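Local coordinates for protein CymD (Pseudomonas putida, PDB 6Z34) that forms an outer-membrane channel of the FadL family for the uptake of monoaromatic hydrocarbons, probably by lateral diffusion, at residues A[75-87]-A[96-108]. Sequence-based numbering, arbitrary orientation.
Sequences RNNGPYVAPELSL and LGVGAFASDGVGT
With CG anti to its carbonyl carbon (chi1 -62°), Tyr80 leans across to 96-108, where its OH lies 3.3 Å from CG1 of Val106 and its CD1 lies 4.1 Å from CG of Asp104. The Asp104 carboxylate plane is turned 59° from the ring, and its OD2 makes a salt bridge to Arg133 on strand 131-146. Tyr80 OH donates to Asn76 O at 2.7 Å, tying the ring to the turn before its strand. Were Tyr80 an alanine, Val106 CG1 would probably be less covered and Asn76 O would probably lose this donor. Arg75 bends at chi2, bringing NH1 3.3 Å from CG1 of Val106, though its poor order makes this contact less certain. Beyond Ala82 the segments pair as an antiparallel beta hairpin in the wall of the FadL-type barrel, their axes 179° apart. Its hydrogen-bonded pairs are Leu85 with Ala100 (Leu85 N to Ala100 O and Ala100 N to Leu85 O, 2.9 Å each) and Leu87 with Val98. Between them Ser86 and Gly99 form a non-hydrogen-bonded pair, and a CB on Gly99 would collide with Leu85 O. On the same face as Ser86, Glu84 extends beyond CG and sets OE1 in the plane of the Phe101 ring, at its edge, 3.6 Å from CD2.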
loop_
_atom_site.group_PDB
_atom_site.type_symbol
_atom_site.label_atom_id
_atom_site.label_comp_id
_atom_site.label_asym_id
_atom_site.label_seq_id
_atom_site.Cartn_x
_atom_site.Cartn_y
_atom_site.Cartn_z
ATOM N N ARG A 75 -11.119 -14.494 0.448
ATOM C CA ARG A 75 -9.681 -14.694 0.585
ATOM C C ARG A 75 -9.117 -15.501 -0.584
ATOM O O ARG A 75 -9.026 -16.729 -0.520
ATOM C CB ARG A 75 -9.370 -15.388 1.912
ATOM C CG ARG A 75 -7.890 -15.515 2.207
ATOM C CD ARG A 75 -7.244 -14.155 2.347
ATOM N NE ARG A 75 -5.791 -14.249 2.297
ATOM C CZ ARG A 75 -5.083 -14.332 1.177
ATOM N NH1 ARG A 75 -5.682 -14.327 -0.008
ATOM N NH2 ARG A 75 -3.768 -14.417 1.248
ATOM N N ASN A 76 -8.737 -14.803 -1.651
ATOM C CA ASN A 76 -8.227 -15.426 -2.866
ATOM C C ASN A 76 -6.703 -15.437 -2.835
ATOM O O ASN A 76 -6.071 -14.385 -2.684
ATOM C CB ASN A 76 -8.733 -14.687 -4.111
ATOM C CG ASN A 76 -8.450 -15.441 -5.406
ATOM O OD1 ASN A 76 -8.314 -16.665 -5.412
ATOM N ND2 ASN A 76 -8.372 -14.705 -6.513
ATOM N N ASN A 77 -6.118 -16.630 -2.966
ATOM C CA ASN A 77 -4.671 -16.730 -3.098
ATOM C C ASN A 77 -4.191 -16.256 -4.460
ATOM O O ASN A 77 -3.021 -15.880 -4.596
ATOM C CB ASN A 77 -4.217 -18.173 -2.863
ATOM C CG ASN A 77 -5.134 -19.194 -3.507
ATOM O OD1 ASN A 77 -5.813 -18.907 -4.494
ATOM N ND2 ASN A 77 -5.153 -20.398 -2.950
ATOM N N GLY A 78 -5.085 -16.240 -5.453
ATOM C CA GLY A 78 -4.743 -16.058 -6.845
ATOM C C GLY A 78 -3.903 -14.837 -7.135
ATOM O O GLY A 78 -3.810 -13.903 -6.332
ATOM N N PRO A 79 -3.271 -14.829 -8.310
ATOM C CA PRO A 79 -2.358 -13.735 -8.662
ATOM C C PRO A 79 -3.015 -12.366 -8.623
ATOM O O PRO A 79 -3.894 -12.068 -9.437
ATOM C CB PRO A 79 -1.918 -14.095 -10.086
ATOM C CG PRO A 79 -2.088 -15.562 -10.173
ATOM C CD PRO A 79 -3.312 -15.867 -9.352
ATOM N N TYR A 80 -2.606 -11.531 -7.674
ATOM C CA TYR A 80 -2.930 -10.115 -7.710
ATOM C C TYR A 80 -1.859 -9.388 -8.513
ATOM O O TYR A 80 -0.665 -9.666 -8.378
ATOM C CB TYR A 80 -3.028 -9.545 -6.298
ATOM C CG TYR A 80 -4.124 -10.202 -5.487
ATOM C CD1 TYR A 80 -5.456 -9.881 -5.702
ATOM C CD2 TYR A 80 -3.829 -11.161 -4.527
ATOM C CE1 TYR A 80 -6.459 -10.480 -4.977
ATOM C CE2 TYR A 80 -4.834 -11.771 -3.791
ATOM C CZ TYR A 80 -6.145 -11.423 -4.025
ATOM O OH TYR A 80 -7.158 -12.014 -3.309
ATOM N N VAL A 81 -2.299 -8.478 -9.373
ATOM C CA VAL A 81 -1.426 -7.745 -10.272
ATOM C C VAL A 81 -1.583 -6.269 -9.959
ATOM O O VAL A 81 -2.701 -5.738 -10.004
ATOM C CB VAL A 81 -1.746 -8.034 -11.747
ATOM C CG1 VAL A 81 -0.812 -7.283 -12.624
ATOM C CG2 VAL A 81 -1.589 -9.505 -12.031
ATOM N N ALA A 82 -0.467 -5.610 -9.646
ATOM C CA ALA A 82 -0.446 -4.178 -9.360
ATOM C C ALA A 82 0.471 -3.469 -10.349
ATOM O O ALA A 82 1.704 -3.562 -10.223
ATOM C CB ALA A 82 0.032 -3.934 -7.930
ATOM N N PRO A 83 -0.070 -2.769 -11.348
ATOM C CA PRO A 83 0.782 -2.055 -12.312
ATOM C C PRO A 83 1.315 -0.741 -11.763
ATOM O O PRO A 83 0.737 -0.122 -10.863
ATOM C CB PRO A 83 -0.153 -1.791 -13.496
ATOM C CG PRO A 83 -1.558 -1.925 -12.936
ATOM C CD PRO A 83 -1.473 -2.878 -11.792
ATOM N N GLU A 84 2.441 -0.314 -12.345
ATOM C CA GLU A 84 3.061 0.963 -12.026
ATOM C C GLU A 84 3.524 1.633 -13.309
ATOM O O GLU A 84 4.210 1.011 -14.123
ATOM C CB GLU A 84 4.255 0.814 -11.071
ATOM C CG GLU A 84 4.058 -0.157 -9.923
ATOM C CD GLU A 84 5.277 -0.243 -9.019
ATOM O OE1 GLU A 84 5.138 0.025 -7.807
ATOM O OE2 GLU A 84 6.371 -0.573 -9.520
ATOM N N LEU A 85 3.172 2.908 -13.451
ATOM C CA LEU A 85 3.509 3.755 -14.586
ATOM C C LEU A 85 4.284 4.959 -14.085
ATOM O O LEU A 85 3.877 5.577 -13.099
ATOM C CB LEU A 85 2.239 4.257 -15.296
ATOM C CG LEU A 85 1.242 3.166 -15.648
ATOM C CD1 LEU A 85 0.025 3.740 -16.340
ATOM C CD2 LEU A 85 1.964 2.199 -16.543
ATOM N N SER A 86 5.357 5.345 -14.795
ATOM C CA SER A 86 6.066 6.561 -14.409
ATOM C C SER A 86 6.645 7.296 -15.605
ATOM O O SER A 86 7.128 6.693 -16.568
ATOM C CB SER A 86 7.199 6.283 -13.392
ATOM O OG SER A 86 7.988 5.165 -13.758
ATOM N N LEU A 87 6.611 8.620 -15.492
ATOM C CA LEU A 87 7.233 9.549 -16.422
ATOM C C LEU A 87 8.019 10.543 -15.578
ATOM O O LEU A 87 7.432 11.265 -14.768
ATOM C CB LEU A 87 6.182 10.279 -17.273
ATOM C CG LEU A 87 6.830 11.277 -18.242
ATOM C CD1 LEU A 87 7.860 10.520 -19.050
ATOM C CD2 LEU A 87 5.813 11.981 -19.162
ATOM N N LEU A 96 11.164 16.362 -12.367
ATOM C CA LEU A 96 9.709 16.445 -12.383
ATOM C C LEU A 96 9.167 15.075 -12.726
ATOM O O LEU A 96 9.678 14.405 -13.632
ATOM C CB LEU A 96 9.181 17.435 -13.404
ATOM C CG LEU A 96 9.744 18.850 -13.292
ATOM C CD1 LEU A 96 9.362 19.644 -14.550
ATOM C CD2 LEU A 96 9.244 19.525 -12.037
ATOM N N GLY A 97 8.138 14.659 -12.009
ATOM C CA GLY A 97 7.628 13.313 -12.161
ATOM C C GLY A 97 6.131 13.265 -11.994
ATOM O O GLY A 97 5.527 14.077 -11.286
ATOM N N VAL A 98 5.538 12.281 -12.649
ATOM C CA VAL A 98 4.161 11.896 -12.401
ATOM C C VAL A 98 4.087 10.395 -12.634
ATOM O O VAL A 98 4.897 9.827 -13.370
ATOM C CB VAL A 98 3.180 12.684 -13.307
ATOM C CG1 VAL A 98 3.443 12.362 -14.751
ATOM C CG2 VAL A 98 1.707 12.369 -12.937
ATOM N N GLY A 99 3.118 9.746 -12.005
ATOM C CA GLY A 99 2.938 8.331 -12.253
ATOM C C GLY A 99 1.624 7.817 -11.706
ATOM O O GLY A 99 0.776 8.576 -11.229
ATOM N N ALA A 100 1.459 6.507 -11.809
ATOM C CA ALA A 100 0.281 5.833 -11.276
ATOM C C ALA A 100 0.765 4.536 -10.666
ATOM O O ALA A 100 1.303 3.681 -11.381
ATOM C CB ALA A 100 -0.769 5.576 -12.349
ATOM N N PHE A 101 0.586 4.413 -9.350
ATOM C CA PHE A 101 1.085 3.299 -8.563
ATOM C C PHE A 101 -0.106 2.639 -7.880
ATOM O O PHE A 101 -0.818 3.283 -7.101
ATOM C CB PHE A 101 2.108 3.774 -7.528
ATOM C CG PHE A 101 3.357 4.328 -8.127
ATOM C CD1 PHE A 101 3.409 5.636 -8.580
ATOM C CD2 PHE A 101 4.489 3.537 -8.251
ATOM C CE1 PHE A 101 4.578 6.145 -9.147
ATOM C CE2 PHE A 101 5.664 4.052 -8.816
ATOM C CZ PHE A 101 5.692 5.348 -9.269
ATOM N N ALA A 102 -0.313 1.366 -8.168
ATOM C CA ALA A 102 -1.470 0.630 -7.704
ATOM C C ALA A 102 -1.030 -0.413 -6.696
ATOM O O ALA A 102 0.076 -0.958 -6.784
ATOM C CB ALA A 102 -2.201 -0.040 -8.875
ATOM N N SER A 103 -1.899 -0.669 -5.725
ATOM C CA SER A 103 -1.724 -1.781 -4.807
ATOM C C SER A 103 -3.042 -2.527 -4.685
ATOM O O SER A 103 -4.117 -1.920 -4.707
ATOM C CB SER A 103 -1.220 -1.317 -3.430
ATOM O OG SER A 103 -2.238 -0.698 -2.673
ATOM N N ASP A 104 -2.935 -3.848 -4.560
ATOM C CA ASP A 104 -4.052 -4.780 -4.561
ATOM C C ASP A 104 -3.760 -5.860 -3.532
ATOM O O ASP A 104 -2.619 -6.318 -3.416
ATOM C CB ASP A 104 -4.227 -5.413 -5.952
ATOM C CG ASP A 104 -5.660 -5.820 -6.254
ATOM O OD1 ASP A 104 -6.508 -5.806 -5.336
ATOM O OD2 ASP A 104 -5.932 -6.174 -7.428
ATOM N N GLY A 105 -4.788 -6.268 -2.794
ATOM C CA GLY A 105 -4.642 -7.337 -1.822
ATOM C C GLY A 105 -5.897 -7.455 -0.994
ATOM O O GLY A 105 -6.792 -6.605 -1.050
ATOM N N VAL A 106 -5.951 -8.530 -0.208
ATOM C CA VAL A 106 -7.148 -8.885 0.548
ATOM C C VAL A 106 -6.776 -9.197 1.992
ATOM O O VAL A 106 -5.726 -9.791 2.262
ATOM C CB VAL A 106 -7.887 -10.081 -0.091
ATOM C CG1 VAL A 106 -7.029 -11.331 -0.040
ATOM C CG2 VAL A 106 -9.197 -10.321 0.614
ATOM N N GLY A 107 -7.641 -8.792 2.923
ATOM C CA GLY A 107 -7.477 -9.095 4.326
ATOM C C GLY A 107 -8.557 -10.043 4.835
ATOM O O GLY A 107 -9.537 -10.348 4.156
ATOM N N THR A 108 -8.351 -10.508 6.066
ATOM C CA THR A 108 -9.308 -11.372 6.754
ATOM C C THR A 108 -9.143 -11.240 8.259
ATOM O O THR A 108 -9.801 -10.418 8.887
ATOM C CB THR A 108 -9.145 -12.847 6.361
ATOM O OG1 THR A 108 -9.448 -13.007 4.971
ATOM C CG2 THR A 108 -10.082 -13.727 7.180
#